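Local coordinates for lectin (Pleurotus ostreatus, PDB 6T0Q), which binds calcium ions and recognises galactose-type sugars such as N-acetylgalactosamine, at residues A[33-38]-A[180-185]; A[70-75]-A[82-87]; A[112-117]-A[127-132]; A[133-136]-A[142-145]. One frame throughout, in Å; residues are numbered along the deposited sequence.

From the N terminus, 33-38 comes first and finds its partner last: interaction 1 joins it to 180-185, closing a loop of 141 residues that contains the other three contacts. Inside it, interactions 2, 3 and 4 follow in series and none crosses another. Interactions 2 and 3 each span the two sheets of a beta-sandwich, 79-84 and 109-118 being neighbours in one sheet, 67-76 and 126-135 in the other. Interaction 4 stays within the second sheet, in the hairpin of 126-135 and 140-144, and so shares a strand with interaction 3. Interaction 1 borders this sandwich: Ile36 N bonds to Ile127 O, and Lys34 O meets Thr145 OG1.

Interaction 1 of 4, residues A[33-38]-A[180-185]; sequences SKWIWT and QNSVWG
The alpha carbons of Trp35 and Ser182, 8.1 Å apart, are the nearest pair between 33-38 and 180-185, and no direct hydrogen bond crosses. Atom CE3 of Trp184 lies over one face of the Trp35 indole, displaced toward its rim, and comes within 3.4 Å of Trp35 CG. The five-membered ring of Trp35 and the six-membered ring of Trp184 have centroids 4.3 Å apart and planes inclined at 35°, an oblique pairing. Trp35 CE3 lies in turn over one face of the Trp184 ring, and Val183 CG2 covers the other. At its own edge, Trp35 NE1 donates to a water lying in the indole plane, 2.8 Å away. That water also contacts Ser182 OG at 2.7 Å and Gly185 O at 2.6 Å, so it links the strand to the loop. With chi1 at 79°, Ser182 OG lies between its own backbone N and carbonyl carbon, where it accepts from Trp184 N at 3.1 Å, an ST turn, and weakly from Gly185 N. At the far end of the Trp184 indole, NE1 bonds to Asp77 OD2, which makes Trp184 a second-shell residue of the calcium site.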
# COMPACT_ATOMS: atom_id res chain seq x y z
N SER A 33 -21.04 -26.23 -22.49
CA SER A 33 -21.89 -25.05 -22.59
C SER A 33 -22.86 -25.17 -23.76
O SER A 33 -22.66 -25.97 -24.69
CB SER A 33 -21.03 -23.79 -22.74
OG SER A 33 -21.84 -22.63 -22.75
N LYS A 34 -23.92 -24.36 -23.72
CA LYS A 34 -24.93 -24.31 -24.77
C LYS A 34 -25.04 -22.90 -25.35
O LYS A 34 -24.86 -21.90 -24.65
CB LYS A 34 -26.32 -24.74 -24.26
CG LYS A 34 -26.36 -26.00 -23.38
CD LYS A 34 -25.92 -27.23 -24.16
CE LYS A 34 -25.97 -28.50 -23.30
NZ LYS A 34 -25.27 -29.63 -23.97
N TRP A 35 -25.35 -22.84 -26.65
CA TRP A 35 -25.77 -21.60 -27.29
C TRP A 35 -27.20 -21.29 -26.89
O TRP A 35 -28.06 -22.17 -26.90
CB TRP A 35 -25.69 -21.76 -28.81
CG TRP A 35 -24.29 -21.91 -29.33
CD1 TRP A 35 -23.66 -23.08 -29.66
CD2 TRP A 35 -23.36 -20.86 -29.59
NE1 TRP A 35 -22.38 -22.81 -30.09
CE2 TRP A 35 -22.17 -21.45 -30.06
CE3 TRP A 35 -23.42 -19.46 -29.45
CZ2 TRP A 35 -21.05 -20.70 -30.40
CZ3 TRP A 35 -22.30 -18.71 -29.79
CH2 TRP A 35 -21.13 -19.33 -30.26
N ILE A 36 -27.48 -20.03 -26.54
CA ILE A 36 -28.86 -19.66 -26.24
C ILE A 36 -29.27 -18.42 -27.02
O ILE A 36 -28.44 -17.57 -27.37
CB ILE A 36 -29.11 -19.44 -24.73
CG1 ILE A 36 -28.23 -18.31 -24.19
CG2 ILE A 36 -28.92 -20.75 -23.97
CD1 ILE A 36 -28.47 -18.03 -22.69
N TRP A 37 -30.56 -18.34 -27.29
CA TRP A 37 -31.19 -17.14 -27.81
C TRP A 37 -32.62 -17.14 -27.27
O TRP A 37 -32.90 -17.77 -26.24
CB TRP A 37 -31.07 -17.11 -29.35
CG TRP A 37 -31.35 -15.75 -29.93
CD1 TRP A 37 -32.44 -15.38 -30.67
CD2 TRP A 37 -30.53 -14.58 -29.80
NE1 TRP A 37 -32.35 -14.05 -31.01
CE2 TRP A 37 -31.19 -13.54 -30.49
CE3 TRP A 37 -29.31 -14.31 -29.17
CZ2 TRP A 37 -30.66 -12.24 -30.57
CZ3 TRP A 37 -28.78 -13.02 -29.25
CH2 TRP A 37 -29.46 -12.00 -29.95
N THR A 38 -33.53 -16.44 -27.95
CA THR A 38 -34.89 -16.25 -27.45
C THR A 38 -35.87 -17.32 -27.91
O THR A 38 -36.89 -17.52 -27.25
CB THR A 38 -35.44 -14.90 -27.92
OG1 THR A 38 -35.45 -14.85 -29.35
CG2 THR A 38 -34.62 -13.74 -27.34
N GLN A 180 -20.56 -29.20 -29.41
CA GLN A 180 -20.16 -30.09 -30.48
C GLN A 180 -21.28 -30.37 -31.48
O GLN A 180 -21.07 -31.15 -32.41
CB GLN A 180 -19.66 -31.42 -29.90
CG GLN A 180 -20.77 -32.37 -29.40
CD GLN A 180 -21.74 -31.74 -28.38
OE1 GLN A 180 -21.33 -31.09 -27.40
NE2 GLN A 180 -23.04 -31.94 -28.61
N ASN A 181 -22.46 -29.75 -31.32
CA ASN A 181 -23.57 -29.95 -32.27
C ASN A 181 -24.31 -28.62 -32.41
O ASN A 181 -25.29 -28.38 -31.70
CB ASN A 181 -24.50 -31.07 -31.81
CG ASN A 181 -25.60 -31.37 -32.84
OD1 ASN A 181 -25.45 -31.08 -34.02
ND2 ASN A 181 -26.70 -31.95 -32.39
N SER A 182 -23.88 -27.77 -33.35
CA SER A 182 -24.55 -26.50 -33.57
C SER A 182 -24.18 -25.99 -34.96
O SER A 182 -23.25 -26.49 -35.59
CB SER A 182 -24.15 -25.47 -32.51
OG SER A 182 -22.87 -24.95 -32.83
N VAL A 183 -24.89 -24.96 -35.42
CA VAL A 183 -24.52 -24.38 -36.71
C VAL A 183 -23.16 -23.71 -36.63
O VAL A 183 -22.51 -23.51 -37.66
CB VAL A 183 -25.57 -23.38 -37.21
CG1 VAL A 183 -26.90 -24.10 -37.55
CG2 VAL A 183 -25.78 -22.27 -36.19
N TRP A 184 -22.71 -23.34 -35.43
CA TRP A 184 -21.48 -22.58 -35.30
C TRP A 184 -20.23 -23.45 -35.23
O TRP A 184 -19.15 -22.96 -35.56
CB TRP A 184 -21.56 -21.69 -34.05
CG TRP A 184 -22.67 -20.68 -34.17
CD1 TRP A 184 -22.66 -19.53 -34.93
CD2 TRP A 184 -23.97 -20.75 -33.56
NE1 TRP A 184 -23.87 -18.88 -34.80
CE2 TRP A 184 -24.68 -19.60 -33.96
CE3 TRP A 184 -24.58 -21.65 -32.68
CZ2 TRP A 184 -25.98 -19.34 -33.54
CZ3 TRP A 184 -25.89 -21.40 -32.27
CH2 TRP A 184 -26.57 -20.25 -32.70
N GLY A 185 -20.34 -24.70 -34.81
CA GLY A 185 -19.15 -25.49 -34.56
C GLY A 185 -18.47 -25.03 -33.28
O GLY A 185 -18.87 -24.03 -32.68
O HOH W 1 -20.80 -24.85 -31.06

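Interaction 2 of 4, residues A[70-75]-A[82-87]; sequences ATIVVA and FYVNGV
Val84 N donates to Val87 O at 2.9 Å, and Val87 N returns a bond to Val84 O at 3.0 Å; this reciprocal pair closes the type I' turn through Asn85 and Gly86 at the end of strand 79-84. The hairpin belongs to one sheet of a beta-sandwich, while 70-75 lies in the facing sheet. The short axes of 70-75 and 82-84 approach to 10.6 Å at 152°, and no hydrogen bond joins the two segments, as expected of strands packed face to face through side chains. Phe82 carries most of the contact. Its CG stands opposite the backbone N (chi1 -157°), which sends the ring across to Ile72 and Val74. Two branches of Ile72 receive the far end of the ring: CG2 lies 3.8 Å from Phe82 CE2, in an oblique approach, and CD1 lies 3.8 Å from Phe82 CE1. Val74 passes alongside instead, its CG2 near the ring plane at the edge, 4.1 Å from Phe82 CD2. Outside the pair, Leu101, Phe112 and Ile114 also touch Phe82, so both sheets surround it. Val84 adds a lighter touch from beside the ring: its CG2 sits in the plane of the Phe82 ring at the edge and is 4.4 Å from Ile72 CD1.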
# COMPACT_ATOMS: atom_id res chain seq x y z
N ALA A 70 -13.91 -15.65 -10.89
CA ALA A 70 -14.32 -16.50 -12.01
C ALA A 70 -13.44 -16.26 -13.22
O ALA A 70 -13.04 -15.12 -13.49
CB ALA A 70 -15.78 -16.26 -12.43
N THR A 71 -13.16 -17.34 -13.94
CA THR A 71 -12.61 -17.29 -15.29
C THR A 71 -13.76 -17.49 -16.26
O THR A 71 -14.50 -18.47 -16.16
CB THR A 71 -11.55 -18.38 -15.48
OG1 THR A 71 -10.47 -18.16 -14.56
CG2 THR A 71 -11.03 -18.37 -16.91
N ILE A 72 -13.94 -16.56 -17.19
CA ILE A 72 -15.08 -16.58 -18.11
C ILE A 72 -14.58 -16.70 -19.54
O ILE A 72 -13.61 -16.04 -19.92
CB ILE A 72 -15.95 -15.31 -17.93
CG1 ILE A 72 -16.55 -15.28 -16.52
CG2 ILE A 72 -17.05 -15.23 -19.01
CD1 ILE A 72 -17.03 -13.90 -16.08
N VAL A 73 -15.24 -17.55 -20.33
CA VAL A 73 -15.04 -17.56 -21.78
C VAL A 73 -16.41 -17.39 -22.43
O VAL A 73 -17.35 -18.11 -22.08
CB VAL A 73 -14.37 -18.86 -22.28
CG1 VAL A 73 -14.29 -18.84 -23.82
CG2 VAL A 73 -12.95 -19.01 -21.68
N VAL A 74 -16.52 -16.44 -23.36
CA VAL A 74 -17.82 -16.10 -23.95
C VAL A 74 -17.65 -15.96 -25.46
O VAL A 74 -16.62 -15.48 -25.95
CB VAL A 74 -18.42 -14.83 -23.32
CG1 VAL A 74 -17.45 -13.64 -23.41
CG2 VAL A 74 -19.77 -14.49 -23.96
N ALA A 75 -18.66 -16.42 -26.21
CA ALA A 75 -18.68 -16.31 -27.66
C ALA A 75 -20.08 -15.89 -28.08
O ALA A 75 -21.05 -16.11 -27.36
CB ALA A 75 -18.31 -17.63 -28.34
N PHE A 82 -20.97 -8.27 -21.62
CA PHE A 82 -21.03 -9.16 -20.47
C PHE A 82 -21.00 -8.34 -19.18
O PHE A 82 -20.11 -7.50 -18.99
CB PHE A 82 -19.85 -10.13 -20.49
CG PHE A 82 -20.07 -11.40 -19.71
CD1 PHE A 82 -20.08 -11.39 -18.32
CD2 PHE A 82 -20.25 -12.61 -20.37
CE1 PHE A 82 -20.29 -12.57 -17.60
CE2 PHE A 82 -20.46 -13.79 -19.66
CZ PHE A 82 -20.48 -13.78 -18.29
N TYR A 83 -21.97 -8.59 -18.29
CA TYR A 83 -22.08 -7.89 -17.02
C TYR A 83 -22.02 -8.87 -15.85
O TYR A 83 -22.55 -9.98 -15.93
CB TYR A 83 -23.40 -7.13 -16.91
CG TYR A 83 -23.64 -6.09 -17.98
CD1 TYR A 83 -24.27 -6.42 -19.18
CD2 TYR A 83 -23.29 -4.76 -17.77
CE1 TYR A 83 -24.51 -5.47 -20.15
CE2 TYR A 83 -23.53 -3.80 -18.74
CZ TYR A 83 -24.15 -4.16 -19.92
OH TYR A 83 -24.39 -3.23 -20.89
N VAL A 84 -21.40 -8.44 -14.75
CA VAL A 84 -21.38 -9.24 -13.53
C VAL A 84 -21.80 -8.35 -12.37
O VAL A 84 -21.14 -7.35 -12.07
CB VAL A 84 -20.01 -9.87 -13.27
CG1 VAL A 84 -20.04 -10.67 -11.96
CG2 VAL A 84 -19.63 -10.80 -14.45
N ASN A 85 -22.91 -8.71 -11.72
CA ASN A 85 -23.46 -7.94 -10.60
C ASN A 85 -23.63 -6.47 -10.98
O ASN A 85 -23.33 -5.57 -10.20
CB ASN A 85 -22.60 -8.10 -9.35
CG ASN A 85 -22.61 -9.52 -8.84
OD1 ASN A 85 -23.66 -10.15 -8.80
ND2 ASN A 85 -21.43 -10.05 -8.49
N GLY A 86 -24.09 -6.23 -12.21
CA GLY A 86 -24.38 -4.90 -12.69
C GLY A 86 -23.21 -4.15 -13.27
O GLY A 86 -23.40 -3.02 -13.75
N VAL A 87 -22.01 -4.72 -13.25
CA VAL A 87 -20.81 -4.05 -13.74
C VAL A 87 -20.45 -4.62 -15.11
O VAL A 87 -20.34 -5.84 -15.26
CB VAL A 87 -19.64 -4.23 -12.75
CG1 VAL A 87 -18.37 -3.56 -13.29
CG2 VAL A 87 -20.01 -3.67 -11.38

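Interaction 3 of 4, residues A[112-117]-A[127-132]; sequences FAIAGQ and IMASIL
Chi1 of -60° at Phe112, and a similar value at Ile131, places Phe112 CG and Ile131 CG1 beside their own backbone nitrogens, and the two side chains come at each other from opposite directions. The delta methyl of Ile131 settles over one face of the Phe112 ring, with CD1 3.9 Å from the ring centroid and 17° off its normal, a CH-pi contact. The other branch, CG2, stands opposite the Ile131 backbone N and reaches the far part of the same ring, 3.7 Å from Phe112 CE2. Both branches of one isoleucine thus grip one phenylalanine. Further along, Ile114 and Ile127 meet tip to tip: Ile127 CD1 is 3.7 Å from Ile114 CD1 and equally far from Ile114 CG2, touching both methyls from one side. Ala129 CB gives a looser contact, 4.4 Å from Ile114 CD1. At the next inward position, Gly116 has no side chain, and its backbone itself is the contact surface: Ile127 CG2 lies 3.9 Å from Gly116 CA. The alpha carbons are correspondingly closer here, 6.4 Å between Gly116 and Ile127, than the 9.3 Å between Phe112 and Ile131, so the segments converge toward Gly116. Their axes approach to 8.9 Å at 148°, and no hydrogen bond crosses, evidence that this is sandwich packing between sheets. Strand 109-118 runs between 79-84 and 51-60 in one sheet, and strand 126-135 between 67-76 and 140-144 in the other; Phe55 of 51-60 and Phe82 of 79-84 extend the same apolar layer.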
# COMPACT_ATOMS: atom_id res chain seq x y z
N PHE A 112 -25.18 -12.85 -13.39
CA PHE A 112 -24.52 -12.72 -14.68
C PHE A 112 -25.54 -12.26 -15.71
O PHE A 112 -26.67 -12.77 -15.74
CB PHE A 112 -23.88 -14.05 -15.09
CG PHE A 112 -22.84 -14.52 -14.11
CD1 PHE A 112 -23.20 -15.28 -13.00
CD2 PHE A 112 -21.51 -14.16 -14.27
CE1 PHE A 112 -22.25 -15.69 -12.08
CE2 PHE A 112 -20.55 -14.57 -13.35
CZ PHE A 112 -20.92 -15.33 -12.26
N ALA A 113 -25.17 -11.26 -16.51
CA ALA A 113 -26.09 -10.72 -17.50
C ALA A 113 -25.33 -10.48 -18.79
O ALA A 113 -24.19 -10.01 -18.77
CB ALA A 113 -26.76 -9.43 -17.02
N ILE A 114 -25.96 -10.81 -19.91
CA ILE A 114 -25.35 -10.66 -21.22
C ILE A 114 -26.37 -10.02 -22.15
O ILE A 114 -27.51 -10.49 -22.23
CB ILE A 114 -24.88 -12.01 -21.81
CG1 ILE A 114 -23.98 -12.76 -20.83
CG2 ILE A 114 -24.14 -11.77 -23.15
CD1 ILE A 114 -23.62 -14.17 -21.31
N ALA A 115 -25.97 -8.97 -22.83
CA ALA A 115 -26.75 -8.40 -23.92
C ALA A 115 -26.18 -8.98 -25.20
O ALA A 115 -25.02 -8.72 -25.53
CB ALA A 115 -26.69 -6.87 -23.91
N GLY A 116 -26.96 -9.81 -25.89
CA GLY A 116 -26.54 -10.42 -27.14
C GLY A 116 -27.12 -9.65 -28.31
O GLY A 116 -28.21 -9.10 -28.23
N GLN A 117 -26.38 -9.60 -29.42
CA GLN A 117 -26.79 -8.77 -30.54
C GLN A 117 -26.64 -9.54 -31.84
O GLN A 117 -25.55 -10.02 -32.16
CB GLN A 117 -25.98 -7.47 -30.59
CG GLN A 117 -26.49 -6.49 -31.62
CD GLN A 117 -25.78 -5.14 -31.57
OE1 GLN A 117 -24.66 -5.01 -31.05
NE2 GLN A 117 -26.43 -4.11 -32.12
N ILE A 127 -25.64 -16.77 -27.99
CA ILE A 127 -24.52 -16.49 -27.10
C ILE A 127 -24.18 -17.78 -26.37
O ILE A 127 -25.05 -18.62 -26.11
CB ILE A 127 -24.81 -15.35 -26.09
CG1 ILE A 127 -25.99 -15.70 -25.21
CG2 ILE A 127 -25.03 -14.00 -26.82
CD1 ILE A 127 -26.08 -14.85 -23.96
N MET A 128 -22.91 -17.92 -26.03
CA MET A 128 -22.42 -19.09 -25.32
C MET A 128 -21.36 -18.62 -24.33
O MET A 128 -20.52 -17.80 -24.67
CB MET A 128 -21.81 -20.12 -26.28
CG MET A 128 -20.94 -21.17 -25.57
SD MET A 128 -20.16 -22.36 -26.70
CE MET A 128 -21.50 -23.50 -26.93
N ALA A 129 -21.43 -19.13 -23.10
CA ALA A 129 -20.42 -18.78 -22.11
C ALA A 129 -20.21 -19.95 -21.15
O ALA A 129 -21.13 -20.74 -20.91
CB ALA A 129 -20.80 -17.52 -21.33
N SER A 130 -18.98 -20.07 -20.66
CA SER A 130 -18.65 -20.85 -19.47
C SER A 130 -18.12 -19.91 -18.41
O SER A 130 -17.32 -19.01 -18.70
CB SER A 130 -17.57 -21.93 -19.74
OG SER A 130 -18.15 -23.09 -20.30
N ILE A 131 -18.54 -20.16 -17.18
CA ILE A 131 -18.14 -19.37 -16.02
C ILE A 131 -17.52 -20.36 -15.04
O ILE A 131 -18.24 -21.12 -14.38
CB ILE A 131 -19.33 -18.63 -15.40
CG1 ILE A 131 -20.05 -17.81 -16.47
CG2 ILE A 131 -18.90 -17.79 -14.20
CD1 ILE A 131 -21.49 -17.47 -16.10
N LEU A 132 -16.20 -20.37 -14.94
CA LEU A 132 -15.52 -21.26 -14.01
C LEU A 132 -15.29 -20.50 -12.71
O LEU A 132 -14.43 -19.61 -12.64
CB LEU A 132 -14.20 -21.77 -14.59
CG LEU A 132 -13.34 -22.64 -13.66
CD1 LEU A 132 -14.09 -23.88 -13.21
CD2 LEU A 132 -12.05 -23.03 -14.37

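Interaction 4 of 4, residues A[133-136]-A[142-145]; sequences VHFS and TFVT
Val133 and Phe143 make the main contact: the CG2 methyl of Val133 lies 3.8 Å from Phe143 CD1 and 3.9 Å from Phe143 CE1, so one methyl touches one side of the ring in an oblique approach. The CB of Val133 adds to this, 4.1 Å from Phe143 CE1. Chi1 of 171° explains the division of labour at Val133, since it turns CG2 to lie beside the backbone N, where Phe143 is met, and leaves CG1 for another ring. That second ring is Phe135, with CG1 of Val133 over one face, 3.7 Å above its plane and displaced toward the rim. Phe135 in turn extends its CZ to the edge of the Phe143 ring, near the plane of the latter, at 4.5 Å from Phe143 CE1, a light touch that completes the trio. These groups belong to the beta hairpin of strands 126-135 and 140-144, neighbours in one sheet of the sandwich. Backbone bonds link Val133 with Glu141, and Ile131 with Phe143, which sets Phe143 diagonally across from Val133 and puts their side chains on a common face of the sheet. Farther out, Leu105 packs on Val133, while Pro62 touches Phe135 and Lys65 forms a cation-pi contact with its ring. At the last residue of 142-145, Thr145 OG1 bonds to Ala129 N and to Lys34 O, joining the end of the hairpin to strand 34-37.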
# COMPACT_ATOMS: atom_id res chain seq x y z
N VAL A 133 -16.07 -20.84 -11.68
CA VAL A 133 -16.04 -20.14 -10.40
C VAL A 133 -15.05 -20.84 -9.48
O VAL A 133 -15.10 -22.06 -9.32
CB VAL A 133 -17.45 -20.11 -9.76
CG1 VAL A 133 -17.38 -19.58 -8.32
CG2 VAL A 133 -18.42 -19.28 -10.60
N HIS A 134 -14.17 -20.06 -8.86
CA HIS A 134 -13.25 -20.58 -7.85
C HIS A 134 -13.77 -20.20 -6.47
O HIS A 134 -14.17 -19.06 -6.25
CB HIS A 134 -11.85 -20.03 -8.07
CG HIS A 134 -11.33 -20.33 -9.44
ND1 HIS A 134 -10.80 -21.56 -9.78
CD2 HIS A 134 -11.30 -19.59 -10.57
CE1 HIS A 134 -10.45 -21.55 -11.05
NE2 HIS A 134 -10.75 -20.37 -11.56
N PHE A 135 -13.78 -21.18 -5.56
CA PHE A 135 -14.34 -21.02 -4.23
C PHE A 135 -13.24 -20.83 -3.18
O PHE A 135 -12.06 -21.10 -3.43
CB PHE A 135 -15.22 -22.22 -3.88
CG PHE A 135 -16.39 -22.40 -4.80
CD1 PHE A 135 -17.50 -21.57 -4.72
CD2 PHE A 135 -16.39 -23.41 -5.76
CE1 PHE A 135 -18.58 -21.73 -5.57
CE2 PHE A 135 -17.48 -23.58 -6.61
CZ PHE A 135 -18.56 -22.74 -6.52
N SER A 136 -13.65 -20.37 -1.99
CA SER A 136 -12.69 -20.04 -0.94
C SER A 136 -11.88 -21.24 -0.46
O SER A 136 -10.78 -21.05 0.08
CB SER A 136 -13.43 -19.41 0.24
OG SER A 136 -14.52 -20.22 0.64
N THR A 142 -17.89 -25.17 -12.88
CA THR A 142 -18.22 -24.47 -14.12
C THR A 142 -19.73 -24.32 -14.25
O THR A 142 -20.47 -25.28 -14.00
CB THR A 142 -17.68 -25.22 -15.35
OG1 THR A 142 -16.28 -25.48 -15.17
CG2 THR A 142 -17.85 -24.37 -16.64
N PHE A 143 -20.17 -23.13 -14.62
CA PHE A 143 -21.57 -22.84 -14.91
C PHE A 143 -21.66 -22.35 -16.35
O PHE A 143 -20.74 -21.70 -16.84
CB PHE A 143 -22.13 -21.80 -13.92
CG PHE A 143 -22.02 -22.23 -12.47
CD1 PHE A 143 -20.87 -22.00 -11.75
CD2 PHE A 143 -23.08 -22.90 -11.86
CE1 PHE A 143 -20.77 -22.40 -10.42
CE2 PHE A 143 -22.99 -23.30 -10.53
CZ PHE A 143 -21.84 -23.06 -9.81
N VAL A 144 -22.76 -22.69 -17.03
CA VAL A 144 -22.87 -22.43 -18.47
C VAL A 144 -24.16 -21.69 -18.78
O VAL A 144 -25.11 -21.69 -18.01
CB VAL A 144 -22.81 -23.74 -19.30
CG1 VAL A 144 -21.49 -24.46 -19.07
CG2 VAL A 144 -24.00 -24.65 -18.94
N THR A 145 -24.17 -21.05 -19.95
CA THR A 145 -25.43 -20.62 -20.56
C THR A 145 -26.24 -21.86 -20.93
O THR A 145 -25.72 -22.80 -21.53
CB THR A 145 -25.15 -19.79 -21.81
OG1 THR A 145 -24.10 -20.41 -22.56
CG2 THR A 145 -24.72 -18.37 -21.43